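Local coordinates for protein origin of replication complex subunit 1B (Arabidopsis thaliana, PDB 5HH7) that serves as a DNA-binding subunit of the origin recognition complex and reads the histone H3 tail through the BAH-PHD cassette present here, linking chromatin to replication and transcription, at residues F21-F26 with M185-H191; F74-K80 with W91-F95; Y175-D179 with D218-F224; C192-P197 with D209-E214. One frame throughout, in Å; residues are numbered along the deposited sequence.

Contact 1: residues F21-F26 with M185-H191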
# COMPACT_ATOMS: atom_id res chain seq x y z
N PHE A 21 -10.68 -12.46 12.61
CA PHE A 21 -9.59 -13.42 12.46
C PHE A 21 -8.37 -12.92 13.22
O PHE A 21 -7.83 -11.86 12.91
CB PHE A 21 -9.26 -13.61 10.98
CG PHE A 21 -8.32 -14.75 10.71
CD1 PHE A 21 -6.95 -14.52 10.60
CD2 PHE A 21 -8.79 -16.04 10.56
CE1 PHE A 21 -6.08 -15.57 10.36
CE2 PHE A 21 -7.92 -17.09 10.31
CZ PHE A 21 -6.57 -16.85 10.21
N ASP A 22 -7.94 -13.69 14.22
CA ASP A 22 -6.84 -13.30 15.10
C ASP A 22 -7.08 -11.92 15.72
O ASP A 22 -6.20 -11.07 15.71
CB ASP A 22 -5.50 -13.32 14.36
CG ASP A 22 -5.03 -14.73 14.06
OD1 ASP A 22 -5.48 -15.68 14.74
OD2 ASP A 22 -4.20 -14.89 13.14
N GLU A 23 -8.29 -11.72 16.24
CA GLU A 23 -8.69 -10.47 16.88
C GLU A 23 -8.70 -9.25 15.96
O GLU A 23 -8.77 -8.11 16.42
CB GLU A 23 -7.85 -10.19 18.13
CG GLU A 23 -7.88 -11.31 19.16
CD GLU A 23 -7.07 -10.99 20.40
OE1 GLU A 23 -6.48 -9.89 20.45
OE2 GLU A 23 -7.02 -11.84 21.31
N THR A 24 -8.65 -9.49 14.65
CA THR A 24 -8.80 -8.41 13.68
C THR A 24 -10.03 -8.63 12.80
O THR A 24 -10.24 -9.73 12.29
CB THR A 24 -7.56 -8.27 12.77
OG1 THR A 24 -6.41 -7.99 13.57
CG2 THR A 24 -7.76 -7.13 11.77
N GLU A 25 -10.83 -7.59 12.65
CA GLU A 25 -12.05 -7.66 11.85
C GLU A 25 -11.75 -7.45 10.37
O GLU A 25 -11.18 -6.44 9.98
CB GLU A 25 -13.06 -6.63 12.34
CG GLU A 25 -14.36 -6.60 11.58
CD GLU A 25 -15.45 -5.83 12.31
OE1 GLU A 25 -15.98 -6.36 13.31
OE2 GLU A 25 -15.76 -4.70 11.89
N PHE A 26 -12.13 -8.42 9.54
CA PHE A 26 -11.99 -8.30 8.10
C PHE A 26 -13.37 -8.29 7.45
O PHE A 26 -14.24 -9.07 7.82
CB PHE A 26 -11.14 -9.44 7.53
CG PHE A 26 -9.71 -9.42 8.00
CD1 PHE A 26 -8.76 -8.69 7.31
CD2 PHE A 26 -9.33 -10.12 9.13
CE1 PHE A 26 -7.44 -8.66 7.74
CE2 PHE A 26 -8.01 -10.09 9.57
CZ PHE A 26 -7.07 -9.37 8.87
N MET A 185 -6.96 -17.11 5.02
CA MET A 185 -6.88 -15.87 5.80
C MET A 185 -5.59 -15.80 6.60
O MET A 185 -5.13 -14.71 6.96
CB MET A 185 -8.09 -15.72 6.73
CG MET A 185 -9.39 -15.41 6.01
SD MET A 185 -10.66 -14.78 7.12
CE MET A 185 -10.04 -13.13 7.45
N GLU A 186 -5.00 -16.96 6.86
CA GLU A 186 -3.70 -17.04 7.53
C GLU A 186 -2.61 -16.33 6.72
O GLU A 186 -1.60 -15.90 7.28
CB GLU A 186 -3.33 -18.51 7.75
CG GLU A 186 -2.06 -18.73 8.55
CD GLU A 186 -1.62 -20.18 8.55
OE1 GLU A 186 -2.48 -21.06 8.34
OE2 GLU A 186 -0.41 -20.43 8.74
N CYS A 187 -2.83 -16.20 5.42
CA CYS A 187 -1.85 -15.57 4.54
C CYS A 187 -1.94 -14.05 4.52
O CYS A 187 -1.08 -13.38 3.94
CB CYS A 187 -1.98 -16.12 3.11
SG CYS A 187 -1.65 -17.88 2.98
N ILE A 188 -2.99 -13.50 5.13
CA ILE A 188 -3.13 -12.06 5.24
C ILE A 188 -2.15 -11.51 6.26
O ILE A 188 -2.05 -12.02 7.37
CB ILE A 188 -4.56 -11.66 5.68
CG1 ILE A 188 -5.58 -12.07 4.62
CG2 ILE A 188 -4.63 -10.16 5.96
CD1 ILE A 188 -7.02 -11.90 5.07
N LEU A 189 -1.41 -10.47 5.88
CA LEU A 189 -0.47 -9.83 6.80
C LEU A 189 -1.20 -8.81 7.66
O LEU A 189 -1.33 -8.99 8.87
CB LEU A 189 0.68 -9.18 6.03
CG LEU A 189 1.64 -10.17 5.37
CD1 LEU A 189 2.67 -9.44 4.51
CD2 LEU A 189 2.33 -11.02 6.42
N ARG A 190 -1.67 -7.74 7.03
CA ARG A 190 -2.50 -6.74 7.72
C ARG A 190 -3.16 -5.83 6.70
O ARG A 190 -2.88 -5.93 5.50
CB ARG A 190 -1.67 -5.92 8.71
CG ARG A 190 -0.38 -5.35 8.13
CD ARG A 190 0.44 -4.64 9.22
NE ARG A 190 1.62 -3.97 8.68
CZ ARG A 190 1.60 -2.77 8.09
NH1 ARG A 190 0.45 -2.12 7.96
NH2 ARG A 190 2.72 -2.24 7.63
N HIS A 191 -4.05 -4.96 7.17
CA HIS A 191 -4.74 -4.03 6.28
C HIS A 191 -3.79 -3.00 5.67
O HIS A 191 -2.80 -2.60 6.29
CB HIS A 191 -5.84 -3.28 7.03
CG HIS A 191 -7.07 -4.10 7.29
ND1 HIS A 191 -7.26 -4.80 8.47
CD2 HIS A 191 -8.17 -4.32 6.54
CE1 HIS A 191 -8.43 -5.42 8.42
NE2 HIS A 191 -9.00 -5.15 7.26
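Phe-21 and Phe-26, projecting from the hairpin closed by the type I' turn Phe-21 to Thr-24, receive Met-185, Ile-188 and His-191 from a chain running nearly at right angles (88° between the short strand axes). The Phe-21 ring lies flat over the base of Met-185: CB of Met-185 sits above the ring centre, 3.8 Å from the Phe-21 centroid, in a CH-pi contact. Beyond CB the methionine bends at its last torsion (chi3 73°), carrying SD obliquely past the same ring, a Met-aromatic contact. Its methyl CE ends between the two phenylalanines, 3.6 Å from Phe-21 CB and 3.5 Å from Phe-26 CD2.

Phe-26 is bordered next by Ile-188, whose CG2 reaches Phe-26 CE1 at 3.6 Å while Ile-188 CD1 lies over the rim of one face of the Phe-26 ring. Along the CD1-CE1 side of Phe-26 the His-191 ring runs nearly parallel to the phenyl but slid well aside, with the Phe-26 and His-191 centroids 4.7 Å apart. Thr-24 CG2 and Glu-25 O meet the imidazole at its edge, Glu-25 O being 3.3 Å from His-191 CE1. NE2 of the histidine is hydrogen-bonded to Asp-30.

No hydrogen bond joins the two segments; the hairpin is seated on the BAH sheet by apolar and aromatic packing, and the histidine's polar end is satisfied by an outside carboxylate.

Contact 2: residues F74-K80 with W91-F95; sequences FHLKCLK and WICQF. With ZN (zinc ion), chain C; ZN (zinc ion), chain D.
Phe-74 and Cys-93 meet between two zinc sites: Cys-93 lays its CB over the Phe-74 face while its sulfur holds one zinc ion, and the residue after Phe-74 holds the other. CB of Cys-93 comes within 3.4 Å of Phe-74 CZ, displaced toward the ring rim. The SG lies between its own backbone N and carbonyl carbon (chi1 77°), an orientation that carries it obliquely beside the ring, 4.4 Å from the Phe-74 centroid, and on to zinc at 2.6 Å from Cys-93 SG. The same sulfur caps a backbone N of the short helix 94-98, with Cys-93 as N-cap. His-75 ND1 binds the second zinc ion at 2.6 Å, in a site completed by Cys-53, Cys-56 and Cys-78.

Trp-91 approaches Phe-74 in an offset edge-to-face pair, planes 69° apart, the indole edge leading toward the phenyl face with Trp-91 CH2 3.8 Å from Phe-74 CD2. Leu-79 leans in from the same segment as Phe-74, its CD1 3.8 Å from Trp-91 CZ2. Phe-95 adds a looser contact at the edge of Phe-74. The tryptophan also packs on Ile-65 and on an apolar side chain of the bound peptide, and its backbone N is bonded to Asp-68.

Paired zinc sites whose ligands alternate along the chain, with a tryptophan two residues before the seventh ligand, Cys-93, are the signature of the cross-brace PHD finger, here reading the H3 tail.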
# COMPACT_ATOMS: atom_id res chain seq x y z
N PHE A 74 12.58 12.20 5.45
CA PHE A 74 13.47 13.33 5.72
C PHE A 74 12.89 14.24 6.79
O PHE A 74 11.76 14.71 6.67
CB PHE A 74 13.70 14.15 4.44
CG PHE A 74 14.29 13.35 3.30
CD1 PHE A 74 15.66 13.31 3.11
CD2 PHE A 74 13.47 12.66 2.43
CE1 PHE A 74 16.20 12.58 2.07
CE2 PHE A 74 14.01 11.93 1.39
CZ PHE A 74 15.38 11.89 1.21
N HIS A 75 13.66 14.49 7.85
CA HIS A 75 13.28 15.49 8.84
C HIS A 75 13.24 16.86 8.18
O HIS A 75 14.12 17.20 7.39
CB HIS A 75 14.27 15.50 10.01
CG HIS A 75 14.13 14.35 10.95
ND1 HIS A 75 15.22 13.70 11.50
CD2 HIS A 75 13.04 13.72 11.45
CE1 HIS A 75 14.80 12.73 12.29
NE2 HIS A 75 13.48 12.72 12.27
N LEU A 76 12.22 17.66 8.51
CA LEU A 76 12.12 19.02 8.00
C LEU A 76 13.34 19.85 8.39
O LEU A 76 13.90 20.57 7.56
CB LEU A 76 10.86 19.70 8.54
CG LEU A 76 9.49 19.21 8.06
CD1 LEU A 76 8.39 19.95 8.80
CD2 LEU A 76 9.35 19.40 6.56
N LYS A 77 13.75 19.72 9.64
CA LYS A 77 14.85 20.51 10.20
C LYS A 77 16.20 20.13 9.60
O LYS A 77 17.20 20.80 9.85
CB LYS A 77 14.92 20.30 11.71
CG LYS A 77 15.39 18.91 12.09
CD LYS A 77 15.81 18.84 13.54
CE LYS A 77 16.60 17.56 13.82
NZ LYS A 77 17.83 17.47 12.98
N CYS A 78 16.23 19.06 8.83
CA CYS A 78 17.49 18.54 8.32
C CYS A 78 17.68 18.81 6.83
O CYS A 78 18.74 18.54 6.27
CB CYS A 78 17.61 17.05 8.62
SG CYS A 78 17.64 16.71 10.39
N LEU A 79 16.65 19.37 6.20
CA LEU A 79 16.75 19.79 4.81
C LEU A 79 17.69 20.99 4.70
O LEU A 79 17.98 21.66 5.70
CB LEU A 79 15.36 20.13 4.26
CG LEU A 79 14.31 19.03 4.42
CD1 LEU A 79 12.97 19.45 3.86
CD2 LEU A 79 14.78 17.74 3.77
N LYS A 80 18.19 21.25 3.50
CA LYS A 80 19.03 22.41 3.25
C LYS A 80 18.43 23.30 2.17
O LYS A 80 18.46 22.97 0.98
CB LYS A 80 20.46 21.98 2.87
CG LYS A 80 20.54 20.83 1.86
CD LYS A 80 21.93 20.74 1.24
CE LYS A 80 22.95 20.10 2.18
NZ LYS A 80 22.93 18.61 2.09
N TRP A 91 6.67 17.50 -3.71
CA TRP A 91 7.98 17.68 -3.11
C TRP A 91 8.86 16.47 -3.35
O TRP A 91 8.45 15.34 -3.14
CB TRP A 91 7.87 17.95 -1.61
CG TRP A 91 9.21 18.21 -0.96
CD1 TRP A 91 9.85 19.41 -0.87
CD2 TRP A 91 10.06 17.25 -0.33
NE1 TRP A 91 11.05 19.26 -0.22
CE2 TRP A 91 11.21 17.94 0.12
CE3 TRP A 91 9.98 15.87 -0.11
CZ2 TRP A 91 12.25 17.30 0.79
CZ3 TRP A 91 11.02 15.24 0.55
CH2 TRP A 91 12.14 15.96 0.99
N ILE A 92 10.09 16.72 -3.81
CA ILE A 92 11.09 15.68 -3.91
C ILE A 92 12.35 16.12 -3.19
O ILE A 92 12.60 17.32 -3.03
CB ILE A 92 11.43 15.32 -5.38
CG1 ILE A 92 12.02 16.53 -6.11
CG2 ILE A 92 10.20 14.79 -6.10
CD1 ILE A 92 12.54 16.20 -7.49
N CYS A 93 13.15 15.16 -2.75
CA CYS A 93 14.34 15.47 -1.98
C CYS A 93 15.49 15.89 -2.88
O CYS A 93 15.38 15.86 -4.10
CB CYS A 93 14.75 14.27 -1.14
SG CYS A 93 15.59 13.01 -2.10
N GLN A 94 16.60 16.28 -2.25
CA GLN A 94 17.77 16.77 -2.98
C GLN A 94 18.39 15.70 -3.87
O GLN A 94 18.90 16.01 -4.95
CB GLN A 94 18.81 17.31 -2.00
CG GLN A 94 19.17 16.36 -0.88
CD GLN A 94 18.77 16.89 0.49
OE1 GLN A 94 17.70 17.47 0.65
NE2 GLN A 94 19.65 16.70 1.47
N PHE A 95 18.36 14.45 -3.43
CA PHE A 95 18.96 13.36 -4.18
C PHE A 95 18.19 13.09 -5.47
O PHE A 95 18.79 12.81 -6.51
CB PHE A 95 19.04 12.10 -3.33
CG PHE A 95 19.91 12.25 -2.11
CD1 PHE A 95 21.29 12.29 -2.23
CD2 PHE A 95 19.34 12.37 -0.86
CE1 PHE A 95 22.09 12.43 -1.12
CE2 PHE A 95 20.14 12.52 0.26
CZ PHE A 95 21.51 12.55 0.13
ZN ZN C . 17.29 13.99 9.96
ZN ZN D . 13.94 11.30 -3.16

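Contact 3: residues Y175-D179 with D218-F224; sequences YLTND and DVHWRSF
The turn 218-223, which links strands 210-218 and 223-226 of the BAH domain, docks by Asp-218 on Asn-178, where the chain of strand 175-184 turns a corner. CG of Asp-218 stands anti to the backbone N (chi1 -169°), which carries the carboxylate toward Asn-178. OD2 accepts the amide of Asn-178 (ND2 to OD2 2.9 Å, N-H...O 165°) on its anti side, slightly out of the carboxylate plane, the amide and carboxylate planes being steeply inclined. OD1 turns back into its own loop and takes Trp-221 N at 2.9 Å, an Asx motif within a turn closed by a G1 beta bulge, whose two bonds to Asp-218 O are weak. Asn-178 ND2 has a second partner in Glu-216.

Beside this bond a water ties the backbones together: it accepts from Asn-178 N (2.9 Å) and Val-219 N (3.0 Å) and donates to Asp-179 OD1 (2.9 Å). Asp-179 N is itself held by Thr-177 OG1 in an ST turn, and that hydroxyl also bonds to the carbonyl of Trp-154. Val-219 CG2 fills in against Thr-177 and the Asp-179 carboxylate.

Farther along, Phe-224 drives its edge into the face of Tyr-175. Its CE2 stands over the middle of the phenol ring, 3.5 Å from Tyr-175 CZ, with ring planes 65° apart; the Tyr-175 hydroxyl is bonded to Asn-169.

Strand 210-218 lies between 175-184 and 223-226, and the Tyr-175 and Phe-224 rings meet across it, whereas Asp-218, at its end, faces Asn-178 directly.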
# COMPACT_ATOMS: atom_id res chain seq x y z
N TYR A 175 -3.04 -0.75 -9.60
CA TYR A 175 -4.18 -1.07 -10.45
C TYR A 175 -4.91 -2.25 -9.83
O TYR A 175 -4.28 -3.17 -9.32
CB TYR A 175 -3.72 -1.47 -11.84
CG TYR A 175 -2.94 -0.42 -12.58
CD1 TYR A 175 -3.37 0.91 -12.60
CD2 TYR A 175 -1.78 -0.74 -13.27
CE1 TYR A 175 -2.66 1.88 -13.28
CE2 TYR A 175 -1.06 0.22 -13.95
CZ TYR A 175 -1.50 1.53 -13.95
OH TYR A 175 -0.78 2.49 -14.64
N LEU A 176 -6.24 -2.24 -9.88
CA LEU A 176 -7.03 -3.38 -9.43
C LEU A 176 -7.30 -4.31 -10.61
O LEU A 176 -8.01 -3.96 -11.54
CB LEU A 176 -8.35 -2.92 -8.82
CG LEU A 176 -9.19 -4.04 -8.19
CD1 LEU A 176 -8.35 -4.81 -7.18
CD2 LEU A 176 -10.44 -3.48 -7.53
N THR A 177 -6.72 -5.51 -10.57
CA THR A 177 -6.85 -6.42 -11.70
C THR A 177 -8.17 -7.17 -11.66
O THR A 177 -8.94 -7.06 -10.70
CB THR A 177 -5.71 -7.46 -11.72
OG1 THR A 177 -5.94 -8.43 -10.69
CG2 THR A 177 -4.37 -6.79 -11.51
N ASN A 178 -8.42 -7.94 -12.71
CA ASN A 178 -9.52 -8.89 -12.73
C ASN A 178 -9.01 -10.30 -12.50
O ASN A 178 -9.63 -11.28 -12.94
CB ASN A 178 -10.28 -8.78 -14.05
CG ASN A 178 -10.94 -7.43 -14.23
OD1 ASN A 178 -11.44 -6.84 -13.27
ND2 ASN A 178 -10.95 -6.93 -15.47
N ASP A 179 -7.88 -10.41 -11.81
CA ASP A 179 -7.35 -11.69 -11.37
C ASP A 179 -7.85 -11.98 -9.96
O ASP A 179 -7.75 -11.13 -9.07
CB ASP A 179 -5.82 -11.67 -11.36
CG ASP A 179 -5.22 -11.76 -12.75
OD1 ASP A 179 -5.97 -11.64 -13.74
OD2 ASP A 179 -3.98 -11.94 -12.85
N ASP A 218 -7.46 -4.89 -16.76
CA ASP A 218 -7.68 -6.25 -17.23
C ASP A 218 -6.39 -6.78 -17.82
O ASP A 218 -5.93 -6.30 -18.85
CB ASP A 218 -8.80 -6.34 -18.26
CG ASP A 218 -9.21 -7.78 -18.54
OD1 ASP A 218 -8.58 -8.42 -19.41
OD2 ASP A 218 -10.15 -8.27 -17.88
N VAL A 219 -5.81 -7.77 -17.15
CA VAL A 219 -4.50 -8.29 -17.51
C VAL A 219 -4.51 -8.97 -18.89
O VAL A 219 -3.52 -8.90 -19.62
CB VAL A 219 -3.96 -9.25 -16.42
CG1 VAL A 219 -2.61 -9.81 -16.81
CG2 VAL A 219 -3.88 -8.52 -15.08
N HIS A 220 -5.62 -9.61 -19.23
CA HIS A 220 -5.73 -10.29 -20.52
C HIS A 220 -5.81 -9.31 -21.69
O HIS A 220 -5.13 -9.48 -22.71
CB HIS A 220 -6.94 -11.23 -20.55
CG HIS A 220 -6.76 -12.48 -19.76
ND1 HIS A 220 -7.20 -12.62 -18.46
CD2 HIS A 220 -6.18 -13.66 -20.09
CE1 HIS A 220 -6.90 -13.83 -18.03
NE2 HIS A 220 -6.28 -14.49 -19.00
N TRP A 221 -6.65 -8.29 -21.55
CA TRP A 221 -6.85 -7.33 -22.62
C TRP A 221 -5.87 -6.18 -22.54
O TRP A 221 -5.77 -5.37 -23.47
CB TRP A 221 -8.29 -6.80 -22.62
CG TRP A 221 -9.28 -7.83 -23.04
CD1 TRP A 221 -10.23 -8.42 -22.26
CD2 TRP A 221 -9.40 -8.42 -24.34
NE1 TRP A 221 -10.95 -9.33 -22.99
CE2 TRP A 221 -10.46 -9.36 -24.27
CE3 TRP A 221 -8.72 -8.26 -25.55
CZ2 TRP A 221 -10.86 -10.11 -25.37
CZ3 TRP A 221 -9.12 -9.01 -26.64
CH2 TRP A 221 -10.17 -9.93 -26.54
N ARG A 222 -5.13 -6.12 -21.44
CA ARG A 222 -4.17 -5.05 -21.18
C ARG A 222 -4.84 -3.70 -21.36
O ARG A 222 -4.32 -2.82 -22.05
CB ARG A 222 -2.93 -5.21 -22.07
CG ARG A 222 -2.14 -6.46 -21.73
CD ARG A 222 -1.20 -6.88 -22.84
NE ARG A 222 -0.53 -8.14 -22.50
CZ ARG A 222 0.26 -8.81 -23.33
NH1 ARG A 222 0.47 -8.36 -24.56
NH2 ARG A 222 0.82 -9.95 -22.93
N SER A 223 -6.00 -3.56 -20.72
CA SER A 223 -6.82 -2.37 -20.88
C SER A 223 -7.23 -1.82 -19.52
O SER A 223 -7.26 -2.54 -18.52
CB SER A 223 -8.07 -2.70 -21.70
OG SER A 223 -8.83 -3.73 -21.07
N PHE A 224 -7.54 -0.52 -19.49
CA PHE A 224 -7.89 0.15 -18.24
C PHE A 224 -9.32 0.66 -18.26
O PHE A 224 -9.84 1.06 -19.30
CB PHE A 224 -6.94 1.32 -17.97
CG PHE A 224 -5.52 0.90 -17.74
CD1 PHE A 224 -4.64 0.81 -18.80
CD2 PHE A 224 -5.07 0.61 -16.46
CE1 PHE A 224 -3.32 0.43 -18.59
CE2 PHE A 224 -3.75 0.24 -16.25
CZ PHE A 224 -2.88 0.14 -17.31
O HOH W 1 -7.18 -9.33 -14.99

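Contact 4: residues C192-P197 with D209-E214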
# COMPACT_ATOMS: atom_id res chain seq x y z
N CYS A 192 -4.11 -2.58 4.45
CA CYS A 192 -3.57 -1.34 3.92
C CYS A 192 -4.78 -0.48 3.55
O CYS A 192 -5.92 -0.93 3.68
CB CYS A 192 -2.65 -1.58 2.71
SG CYS A 192 -3.40 -2.43 1.30
N SER A 193 -4.54 0.75 3.11
CA SER A 193 -5.65 1.63 2.76
C SER A 193 -5.51 2.14 1.33
O SER A 193 -4.63 2.93 1.03
CB SER A 193 -5.75 2.79 3.74
OG SER A 193 -6.99 3.46 3.60
N VAL A 194 -6.40 1.68 0.46
CA VAL A 194 -6.35 2.06 -0.95
C VAL A 194 -7.40 3.12 -1.25
O VAL A 194 -8.59 2.90 -1.02
CB VAL A 194 -6.56 0.84 -1.86
CG1 VAL A 194 -6.51 1.27 -3.31
CG2 VAL A 194 -5.51 -0.22 -1.58
N LYS A 195 -6.96 4.26 -1.75
CA LYS A 195 -7.84 5.42 -1.92
C LYS A 195 -8.18 5.67 -3.39
O LYS A 195 -7.33 5.51 -4.27
CB LYS A 195 -7.17 6.67 -1.35
CG LYS A 195 -6.72 6.55 0.09
CD LYS A 195 -7.91 6.46 1.04
CE LYS A 195 -7.46 6.41 2.48
NZ LYS A 195 -8.61 6.34 3.43
N CYS A 196 -9.42 6.07 -3.64
CA CYS A 196 -9.81 6.55 -4.96
C CYS A 196 -9.17 7.93 -5.14
O CYS A 196 -8.75 8.54 -4.16
CB CYS A 196 -11.33 6.62 -5.06
SG CYS A 196 -12.09 7.93 -4.08
N PRO A 197 -9.09 8.41 -6.40
CA PRO A 197 -8.40 9.68 -6.66
C PRO A 197 -8.95 10.84 -5.84
O PRO A 197 -8.18 11.70 -5.40
CB PRO A 197 -8.67 9.94 -8.14
CG PRO A 197 -8.91 8.62 -8.71
CD PRO A 197 -9.56 7.79 -7.65
N ASP A 209 0.92 3.10 4.72
CA ASP A 209 0.15 2.05 4.06
C ASP A 209 -1.00 2.59 3.21
O ASP A 209 -2.02 1.93 3.03
CB ASP A 209 -0.33 1.05 5.10
CG ASP A 209 0.81 0.44 5.89
OD1 ASP A 209 1.71 -0.15 5.26
OD2 ASP A 209 0.85 0.60 7.13
N VAL A 210 -0.80 3.80 2.68
CA VAL A 210 -1.81 4.45 1.87
C VAL A 210 -1.44 4.39 0.39
O VAL A 210 -0.33 4.77 0.01
CB VAL A 210 -2.00 5.92 2.29
CG1 VAL A 210 -2.94 6.65 1.33
CG2 VAL A 210 -2.52 6.00 3.72
N PHE A 211 -2.37 3.92 -0.43
CA PHE A 211 -2.11 3.80 -1.86
C PHE A 211 -3.23 4.43 -2.68
O PHE A 211 -4.33 4.65 -2.18
CB PHE A 211 -1.95 2.33 -2.26
CG PHE A 211 -0.87 1.62 -1.49
CD1 PHE A 211 0.44 1.68 -1.92
CD2 PHE A 211 -1.17 0.93 -0.33
CE1 PHE A 211 1.44 1.04 -1.20
CE2 PHE A 211 -0.18 0.29 0.39
CZ PHE A 211 1.13 0.35 -0.05
N LEU A 212 -2.92 4.72 -3.93
CA LEU A 212 -3.88 5.27 -4.87
C LEU A 212 -4.32 4.19 -5.84
O LEU A 212 -3.48 3.46 -6.37
CB LEU A 212 -3.24 6.41 -5.67
CG LEU A 212 -3.97 6.83 -6.95
CD1 LEU A 212 -5.26 7.55 -6.61
CD2 LEU A 212 -3.08 7.69 -7.84
N CYS A 213 -5.62 4.07 -6.07
CA CYS A 213 -6.12 3.25 -7.17
C CYS A 213 -7.27 3.93 -7.88
O CYS A 213 -8.33 4.16 -7.30
CB CYS A 213 -6.56 1.87 -6.69
SG CYS A 213 -7.08 0.78 -8.05
N GLU A 214 -7.05 4.25 -9.15
CA GLU A 214 -8.08 4.87 -9.98
C GLU A 214 -8.65 3.87 -10.99
O GLU A 214 -9.82 3.95 -11.35
CB GLU A 214 -7.51 6.08 -10.72
CG GLU A 214 -8.51 6.77 -11.65
CD GLU A 214 -8.06 8.16 -12.06
OE1 GLU A 214 -6.88 8.49 -11.85
OE2 GLU A 214 -8.90 8.93 -12.59
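Phe-211, Pro-197 and Lys-195 bury the largest areas where strands 188-195 and 210-218 run parallel. Through the backbone, Lys-195 N gives a 2.7 Å bond to Phe-211 O, and Lys-195 O takes Cys-213 N at 2.9 Å. Ser-193 continues the ladder, its N bonded to Asp-209 O at 2.8 Å and its O to Phe-211 N at 2.9 Å.

The Phe-211 ring lies on the face shared with Val-194, its edge against Cys-192 at 3.9 Å between CE2 and Cys-192 CB, and helix 122-127 packs against it. On the other face Lys-195 bends at chi2 (-69°), laying its CG against Val-210 CG1 while the amine end leads away; Phe-200 packs there too. Past the last bridge Pro-197 sets its CG against the Glu-214 chain, 3.5 Å from Glu-214 CD, crossing it at about a right angle.

Val-194 CG1 and Cys-213 CB are tight at 3.4 Å. Helix 197-200 lies within the beta-alpha-beta connection, and Asp-209, whose carboxylate is bonded to Tyr-33 and salt-bridged to Arg-190, packs with Val-210 on a basic side chain of the bound peptide. Four nearly straight backbone bonds fix the parallel register whatever the side chains, which add mainly apolar packing.

How the contacts relate
Contacts 1, 3 and 4 all reach the large BAH sheet, contact 1 by packing a separate hairpin on it, whereas contact 2 belongs to the PHD finger, its nearest atoms about 14 Å from contact 4. Contact 4 lies nearest the chain's centre, about 7 Å away, and is the one made of strand-to-strand backbone bonds. Contacts 1 and 3 are more peripheral: the first packs apolar and aromatic groups without a cross-segment hydrogen bond, the second mixes an aromatic pair with an amide-carboxylate bond and water. Contact 1 shares strand 188-195 with contact 4, joined by the Arg-190 to Asp-209 salt bridge. Contact 3 touches contact 4 through Leu-176 and Cys-213. Contact 2 alone contains metal ligands.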